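Local coordinates for peptidoglycan synthase activator LpoP (Pseudomonas aeruginosa, PDB 6W5Q), which activates a peptidoglycan synthase that builds the cell wall, probably as a membrane-attached lipoprotein whose globular C-terminal domain, described here, holds tetratricopeptide repeat helices, at residues A45-Q50 with L76-G81; Q70-G75 with A87-L92. All coordinates share one frame; numbering follows the deposited sequence.

Contact 1. Residues A45-Q50 with L76-G81; sequences APREPQ and LSYANG
Arg47 and Pro49 lie against Tyr78 and Ala79 where one end of an antiparallel helical hairpin meets the turn leading into it. Such hairpins, stacked side by side, are the hallmark of the tetratricopeptide repeat, and here the start of helix 49-61 packs against the last turn of helix 65-78.

The apolar part is carried by one prolyl ring and an arginine stem. Pro49, which suits the beginning of a helix because a ring nitrogen without a proton costs no helical bond there, sets CD against Tyr78 CB at 3.9 Å and CB against Ala79 CB at 4.1 Å. The small methyl of Ala79 lets the chain pass close. Arg47 places CG anti to its backbone N (chi1 -169°), which carries the methylene over one face of the Tyr78 ring. This CH-pi contact has Arg47 CG 4.0 Å from the ring centroid and 15° off its normal. A bend at chi2 then brings the guanidinium back so that Tyr78 CB lies over one of its faces.

The polar part is slighter. Arg47 NH2 gives Tyr78 O a weak hydrogen bond of 3.0 Å, bent to 125° at the hydrogen. The positive charge beside this carbonyl would probably be favourable. The phenol reaches past this contact: Tyr78 OH is hydrogen-bonded to Arg74 NH1, so one tyrosine offers a ring face to one arginine and its hydroxyl to another.

The turn itself is a type I beta turn from Ala45 to Glu48, ending at the N-cap of helix 49-61. There Glu48 curls its carboxylate back over the helix start, and OE1 accepts from Gln50 N at 2.9 Å through its anti lone pair.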
ATOM      1  N   ALA A  45     -11.793  -4.072  -8.087  1.00 37.71           N
ATOM      2  CA  ALA A  45     -12.081  -3.435  -6.803  1.00 37.86           C
ATOM      3  C   ALA A  45     -11.329  -2.122  -6.742  1.00 39.19           C
ATOM      4  O   ALA A  45     -10.288  -2.012  -6.081  1.00 42.53           O
ATOM      5  CB  ALA A  45     -11.701  -4.363  -5.652  1.00 37.17           C
ATOM      6  N   PRO A  46     -11.821  -1.091  -7.443  1.00 36.51           N
ATOM      7  CA  PRO A  46     -11.079   0.181  -7.504  1.00 41.59           C
ATOM      8  C   PRO A  46     -11.003   0.913  -6.168  1.00 42.33           C
ATOM      9  O   PRO A  46     -10.215   1.859  -6.047  1.00 49.00           O
ATOM     10  CB  PRO A  46     -11.871   0.999  -8.532  1.00 35.70           C
ATOM     11  CG  PRO A  46     -13.285   0.497  -8.370  1.00 34.68           C
ATOM     12  CD  PRO A  46     -13.165  -0.977  -8.050  1.00 37.61           C
ATOM     13  N   ARG A  47     -11.780   0.496  -5.170  1.00 42.64           N
ATOM     14  CA  ARG A  47     -11.931   1.224  -3.913  1.00 50.53           C
ATOM     15  C   ARG A  47     -11.500   0.369  -2.723  1.00 49.85           C
ATOM     16  O   ARG A  47     -11.822   0.695  -1.577  1.00 49.46           O
ATOM     17  CB  ARG A  47     -13.389   1.696  -3.764  1.00 58.46           C
ATOM     18  CG  ARG A  47     -13.703   2.690  -2.636  1.00 66.07           C
ATOM     19  CD  ARG A  47     -14.743   2.120  -1.649  1.00 71.77           C
ATOM     20  NE  ARG A  47     -15.011   3.009  -0.512  1.00 76.40           N
ATOM     21  CZ  ARG A  47     -14.622   2.782   0.744  1.00 73.20           C
ATOM     22  NH1 ARG A  47     -14.919   3.653   1.705  1.00 66.00           N
ATOM     23  NH2 ARG A  47     -13.946   1.681   1.047  1.00 72.69           N
ATOM     24  N   GLU A  48     -10.783  -0.734  -2.970  1.00 49.03           N
ATOM     25  CA  GLU A  48     -10.381  -1.637  -1.902  1.00 42.82           C
ATOM     26  C   GLU A  48      -9.079  -1.137  -1.274  1.00 43.49           C
ATOM     27  O   GLU A  48      -8.028  -1.200  -1.932  1.00 35.65           O
ATOM     28  CB  GLU A  48     -10.226  -3.062  -2.424  1.00 41.75           C
ATOM     29  CG  GLU A  48      -9.683  -4.092  -1.417  1.00 49.41           C
ATOM     30  CD  GLU A  48     -10.422  -4.123  -0.079  1.00 61.62           C
ATOM     31  OE1 GLU A  48      -9.899  -3.559   0.913  1.00 61.78           O
ATOM     32  OE2 GLU A  48     -11.515  -4.726  -0.012  1.00 69.09           O
ATOM     33  N   PRO A  49      -9.097  -0.643  -0.039  1.00 42.57           N
ATOM     34  CA  PRO A  49      -7.838  -0.165   0.564  1.00 36.29           C
ATOM     35  C   PRO A  49      -6.801  -1.265   0.730  1.00 34.31           C
ATOM     36  O   PRO A  49      -5.596  -0.982   0.667  1.00 29.43           O
ATOM     37  CB  PRO A  49      -8.283   0.413   1.909  1.00 37.99           C
ATOM     38  CG  PRO A  49      -9.690  -0.092   2.130  1.00 45.49           C
ATOM     39  CD  PRO A  49     -10.277  -0.382   0.792  1.00 39.24           C
ATOM     40  N   GLN A  50      -7.222  -2.515   0.919  1.00 33.97           N
ATOM     41  CA  GLN A  50      -6.240  -3.583   1.059  1.00 41.20           C
ATOM     42  C   GLN A  50      -5.476  -3.803  -0.241  1.00 37.13           C
ATOM     43  O   GLN A  50      -4.280  -4.121  -0.214  1.00 35.34           O
ATOM     44  CB  GLN A  50      -6.919  -4.871   1.532  1.00 45.99           C
ATOM     45  CG  GLN A  50      -7.196  -4.895   3.045  1.00 56.65           C
ATOM     46  CD  GLN A  50      -6.229  -5.787   3.807  1.00 64.10           C
ATOM     47  OE1 GLN A  50      -5.055  -5.889   3.445  1.00 64.44           O
ATOM     48  NE2 GLN A  50      -6.718  -6.445   4.865  1.00 66.91           N
ATOM     49  N   LEU A  76      -5.843   5.122   2.270  1.00 29.78           N
ATOM     50  CA  LEU A  76      -6.286   5.673   3.548  1.00 34.36           C
ATOM     51  C   LEU A  76      -7.671   6.302   3.448  1.00 36.92           C
ATOM     52  O   LEU A  76      -8.524   6.077   4.308  1.00 34.13           O
ATOM     53  CB  LEU A  76      -5.259   6.698   4.019  1.00 32.25           C
ATOM     54  CG  LEU A  76      -5.046   7.050   5.476  1.00 41.11           C
ATOM     55  CD1 LEU A  76      -5.015   5.826   6.362  1.00 42.06           C
ATOM     56  CD2 LEU A  76      -3.733   7.779   5.542  1.00 45.11           C
ATOM     57  N   SER A  77      -7.933   7.068   2.389  1.00 36.34           N
ATOM     58  CA  SER A  77      -9.252   7.678   2.257  1.00 35.11           C
ATOM     59  C   SER A  77     -10.377   6.644   2.133  1.00 41.11           C
ATOM     60  O   SER A  77     -11.545   6.986   2.356  1.00 48.98           O
ATOM     61  CB  SER A  77      -9.267   8.629   1.061  1.00 37.96           C
ATOM     62  OG  SER A  77      -8.836   7.991  -0.121  1.00 38.60           O
ATOM     63  N   TYR A  78     -10.066   5.398   1.779  1.00 37.75           N
ATOM     64  CA  TYR A  78     -11.065   4.342   1.680  1.00 42.29           C
ATOM     65  C   TYR A  78     -11.062   3.445   2.908  1.00 44.40           C
ATOM     66  O   TYR A  78     -11.877   2.526   3.001  1.00 49.45           O
ATOM     67  CB  TYR A  78     -10.828   3.472   0.434  1.00 37.58           C
ATOM     68  CG  TYR A  78     -10.589   4.188  -0.885  1.00 39.41           C
ATOM     69  CD1 TYR A  78     -11.115   5.446  -1.140  1.00 44.12           C
ATOM     70  CD2 TYR A  78      -9.852   3.576  -1.891  1.00 41.02           C
ATOM     71  CE1 TYR A  78     -10.893   6.081  -2.359  1.00 39.67           C
ATOM     72  CE2 TYR A  78      -9.628   4.190  -3.103  1.00 38.40           C
ATOM     73  CZ  TYR A  78     -10.146   5.447  -3.333  1.00 41.66           C
ATOM     74  OH  TYR A  78      -9.915   6.059  -4.543  1.00 39.22           O
ATOM     75  N   ALA A  79     -10.142   3.674   3.827  1.00 44.91           N
ATOM     76  CA  ALA A  79      -9.910   2.813   4.970  1.00 47.96           C
ATOM     77  C   ALA A  79     -10.690   3.250   6.198  1.00 51.02           C
ATOM     78  O   ALA A  79     -10.396   2.775   7.294  1.00 53.47           O
ATOM     79  CB  ALA A  79      -8.409   2.776   5.290  1.00 38.75           C
ATOM     80  N   ASN A  80     -11.674   4.137   6.038  1.00 56.28           N
ATOM     81  CA  ASN A  80     -12.372   4.706   7.186  1.00 59.84           C
ATOM     82  C   ASN A  80     -13.045   3.623   8.015  1.00 59.46           C
ATOM     83  O   ASN A  80     -13.709   2.731   7.481  1.00 62.01           O
ATOM     84  CB  ASN A  80     -13.399   5.732   6.723  1.00 69.64           C
ATOM     85  CG  ASN A  80     -12.877   7.150   6.823  1.00 80.22           C
ATOM     86  OD1 ASN A  80     -11.662   7.374   6.889  1.00 75.18           O
ATOM     87  ND2 ASN A  80     -13.790   8.122   6.846  1.00 87.71           N
ATOM     88  N   GLY A  81     -12.856   3.701   9.330  1.00 60.67           N
ATOM     89  CA  GLY A  81     -13.369   2.681  10.226  1.00 61.06           C
ATOM     90  C   GLY A  81     -12.679   1.344  10.062  1.00 59.75           C
ATOM     91  O   GLY A  81     -13.325   0.296  10.182  1.00 61.70           O
TER

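Contact 2. Residues Q70-G75 with A87-L92; sequences QVARRG and AGLWEL
Leu89 faces Ala72 and Gly75 across two nearly antiparallel helices, 70-75 and 87-92, whose axes approach to 9.1 Å at a signed crossing angle of -159°. This is the close helix packing of a tetratricopeptide-type stack. From CB, which starts out toward helix 70-75, the leucine places CG beside its own backbone N (chi1 -74°), and the fork then divides its work. CD2 settles beside Ala72, 3.6 Å from Ala72 O and 4.1 Å from Ala72 CB. CD1 turns to the next helical position on that face, lying 3.8 Å from Gly75 C. Alanine and glycine suit this surface because their small size lets the branched tip come close to the backbone. Alongside, Ala72 CB meets Leu92 CB at 4.4 Å.

At the margin Arg73 bends at chi2 and brings NH2 to the edge of the Trp90 indole, 3.9 Å from CZ3 and near the ring plane; the two flat groups stand about 80° apart. The arginine's firmer partner is Glu69, which takes NH1 in a salt bridge. No hydrogen bond joins the two segments, so the chemistry implies cohesion by buried apolar fit rather than by polar pairing.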
ATOM      1  N   GLN A  70       1.460   8.219  -2.519  1.00 26.06           N
ATOM      2  CA  GLN A  70       0.157   8.655  -3.021  1.00 30.18           C
ATOM      3  C   GLN A  70      -0.836   7.505  -3.088  1.00 27.47           C
ATOM      4  O   GLN A  70      -2.028   7.686  -2.808  1.00 30.01           O
ATOM      5  CB  GLN A  70       0.314   9.310  -4.394  1.00 30.68           C
ATOM      6  CG  GLN A  70       1.259  10.472  -4.364  1.00 28.80           C
ATOM      7  CD  GLN A  70       0.820  11.565  -3.400  1.00 31.37           C
ATOM      8  OE1 GLN A  70       1.666  12.227  -2.807  1.00 33.80           O
ATOM      9  NE2 GLN A  70      -0.487  11.805  -3.292  1.00 27.09           N
ATOM     10  N   VAL A  71      -0.369   6.316  -3.452  1.00 29.27           N
ATOM     11  CA  VAL A  71      -1.246   5.147  -3.423  1.00 29.58           C
ATOM     12  C   VAL A  71      -1.701   4.869  -2.002  1.00 26.97           C
ATOM     13  O   VAL A  71      -2.892   4.651  -1.748  1.00 31.39           O
ATOM     14  CB  VAL A  71      -0.537   3.922  -4.023  1.00 31.30           C
ATOM     15  CG1 VAL A  71      -1.433   2.676  -3.903  1.00 29.85           C
ATOM     16  CG2 VAL A  71      -0.134   4.212  -5.455  1.00 29.88           C
ATOM     17  N   ALA A  72      -0.761   4.879  -1.054  1.00 29.40           N
ATOM     18  CA  ALA A  72      -1.120   4.630   0.341  1.00 30.88           C
ATOM     19  C   ALA A  72      -2.041   5.720   0.881  1.00 30.52           C
ATOM     20  O   ALA A  72      -2.967   5.440   1.661  1.00 26.06           O
ATOM     21  CB  ALA A  72       0.140   4.521   1.198  1.00 27.26           C
ATOM     22  N   ARG A  73      -1.800   6.974   0.476  1.00 29.53           N
ATOM     23  CA  ARG A  73      -2.656   8.066   0.925  1.00 29.01           C
ATOM     24  C   ARG A  73      -4.040   7.939   0.325  1.00 31.28           C
ATOM     25  O   ARG A  73      -5.033   8.328   0.947  1.00 29.43           O
ATOM     26  CB  ARG A  73      -2.033   9.419   0.573  1.00 30.18           C
ATOM     27  CG  ARG A  73      -0.987   9.884   1.562  1.00 36.02           C
ATOM     28  CD  ARG A  73      -1.058  11.403   1.763  1.00 45.06           C
ATOM     29  NE  ARG A  73      -0.541  11.847   3.068  1.00 46.47           N
ATOM     30  CZ  ARG A  73       0.727  12.182   3.273  1.00 43.59           C
ATOM     31  NH1 ARG A  73       1.583  12.120   2.270  1.00 46.55           N
ATOM     32  NH2 ARG A  73       1.144  12.569   4.464  1.00 44.23           N
ATOM     33  N   ARG A  74      -4.125   7.371  -0.874  1.00 33.36           N
ATOM     34  CA  ARG A  74      -5.431   7.101  -1.452  1.00 30.80           C
ATOM     35  C   ARG A  74      -6.117   5.949  -0.719  1.00 27.66           C
ATOM     36  O   ARG A  74      -7.290   6.052  -0.352  1.00 28.74           O
ATOM     37  CB  ARG A  74      -5.297   6.821  -2.958  1.00 29.93           C
ATOM     38  CG  ARG A  74      -6.633   6.807  -3.677  1.00 31.04           C
ATOM     39  CD  ARG A  74      -6.498   7.101  -5.162  1.00 32.17           C
ATOM     40  NE  ARG A  74      -5.756   6.070  -5.870  1.00 29.67           N
ATOM     41  CZ  ARG A  74      -6.308   4.969  -6.374  1.00 36.12           C
ATOM     42  NH1 ARG A  74      -7.616   4.739  -6.235  1.00 34.95           N
ATOM     43  NH2 ARG A  74      -5.549   4.091  -7.009  1.00 31.56           N
ATOM     44  N   GLY A  75      -5.409   4.840  -0.498  1.00 25.77           N
ATOM     45  CA  GLY A  75      -5.993   3.749   0.279  1.00 29.43           C
ATOM     46  C   GLY A  75      -6.562   4.221   1.602  1.00 31.91           C
ATOM     47  O   GLY A  75      -7.661   3.820   2.002  1.00 32.37           O
ATOM     48  N   ALA A  87      -3.506   2.237  10.412  1.00 38.88           N
ATOM     49  CA  ALA A  87      -2.187   2.180  11.042  1.00 38.81           C
ATOM     50  C   ALA A  87      -1.145   1.650  10.064  1.00 34.39           C
ATOM     51  O   ALA A  87      -0.062   2.231   9.910  1.00 36.47           O
ATOM     52  CB  ALA A  87      -2.238   1.306  12.302  1.00 35.90           C
ATOM     53  N   GLY A  88      -1.458   0.544   9.389  1.00 32.07           N
ATOM     54  CA  GLY A  88      -0.538   0.019   8.391  1.00 32.75           C
ATOM     55  C   GLY A  88      -0.221   1.026   7.301  1.00 30.90           C
ATOM     56  O   GLY A  88       0.944   1.229   6.944  1.00 32.34           O
ATOM     57  N   LEU A  89      -1.252   1.674   6.757  1.00 28.77           N
ATOM     58  CA  LEU A  89      -1.039   2.632   5.668  1.00 29.99           C
ATOM     59  C   LEU A  89      -0.197   3.826   6.139  1.00 31.61           C
ATOM     60  O   LEU A  89       0.722   4.268   5.433  1.00 28.03           O
ATOM     61  CB  LEU A  89      -2.398   3.076   5.092  1.00 25.07           C
ATOM     62  CG  LEU A  89      -3.145   2.039   4.210  1.00 34.61           C
ATOM     63  CD1 LEU A  89      -4.644   2.270   4.180  1.00 27.92           C
ATOM     64  CD2 LEU A  89      -2.614   1.983   2.750  1.00 24.31           C
ATOM     65  N   TRP A  90      -0.455   4.334   7.350  1.00 31.36           N
ATOM     66  CA  TRP A  90       0.357   5.446   7.837  1.00 29.69           C
ATOM     67  C   TRP A  90       1.826   5.047   7.978  1.00 28.34           C
ATOM     68  O   TRP A  90       2.719   5.823   7.616  1.00 29.95           O
ATOM     69  CB  TRP A  90      -0.185   5.974   9.161  1.00 31.15           C
ATOM     70  CG  TRP A  90      -1.312   6.947   9.003  1.00 30.15           C
ATOM     71  CD1 TRP A  90      -2.574   6.826   9.513  1.00 34.41           C
ATOM     72  CD2 TRP A  90      -1.283   8.205   8.297  1.00 30.12           C
ATOM     73  NE1 TRP A  90      -3.330   7.925   9.167  1.00 36.91           N
ATOM     74  CE2 TRP A  90      -2.563   8.786   8.428  1.00 27.83           C
ATOM     75  CE3 TRP A  90      -0.300   8.895   7.575  1.00 28.21           C
ATOM     76  CZ2 TRP A  90      -2.890  10.016   7.857  1.00 30.86           C
ATOM     77  CZ3 TRP A  90      -0.632  10.123   7.002  1.00 34.10           C
ATOM     78  CH2 TRP A  90      -1.918  10.665   7.144  1.00 29.97           C
ATOM     79  N   GLU A  91       2.096   3.839   8.493  1.00 30.28           N
ATOM     80  CA  GLU A  91       3.479   3.369   8.575  1.00 35.33           C
ATOM     81  C   GLU A  91       4.125   3.318   7.194  1.00 34.12           C
ATOM     82  O   GLU A  91       5.279   3.718   7.028  1.00 33.68           O
ATOM     83  CB  GLU A  91       3.549   1.993   9.246  1.00 30.14           C
ATOM     84  CG  GLU A  91       4.949   1.386   9.198  1.00 33.14           C
ATOM     85  CD  GLU A  91       6.013   2.271   9.885  1.00 39.45           C
ATOM     86  OE1 GLU A  91       5.661   3.041  10.814  1.00 37.69           O
ATOM     87  OE2 GLU A  91       7.211   2.200   9.497  1.00 41.23           O
ATOM     88  N   LEU A  92       3.384   2.846   6.187  1.00 33.33           N
ATOM     89  CA  LEU A  92       3.874   2.905   4.814  1.00 32.75           C
ATOM     90  C   LEU A  92       4.162   4.337   4.386  1.00 31.30           C
ATOM     91  O   LEU A  92       5.152   4.605   3.698  1.00 29.57           O
ATOM     92  CB  LEU A  92       2.851   2.281   3.862  1.00 33.57           C
ATOM     93  CG  LEU A  92       3.045   0.823   3.453  1.00 41.90           C
ATOM     94  CD1 LEU A  92       3.157  -0.087   4.679  1.00 44.09           C
ATOM     95  CD2 LEU A  92       1.907   0.378   2.507  1.00 37.95           C
TER

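From the N terminus, the chain enters residues 45-50 after helix 31-44 and runs through helix 49-61 before turning back along helix 65-78. Contact 1 closes this loop of 25 intervening residues at 76-81. Segment 70-75 of contact 2 lies inside that loop, but its partner 87-92 comes after it, in helix 83-99, so the two closures cross rather than nest. Contact 2 closes a shorter loop, with 11 residues between its segments. Helix 65-78 serves both, and thereby ties its predecessor to its successor in the helical stack. The contacts also touch directly: Leu76 CD2 packs 3.3 Å from Trp90 CE2, and Pro49 CB lies 3.5 Å from Gly75 O.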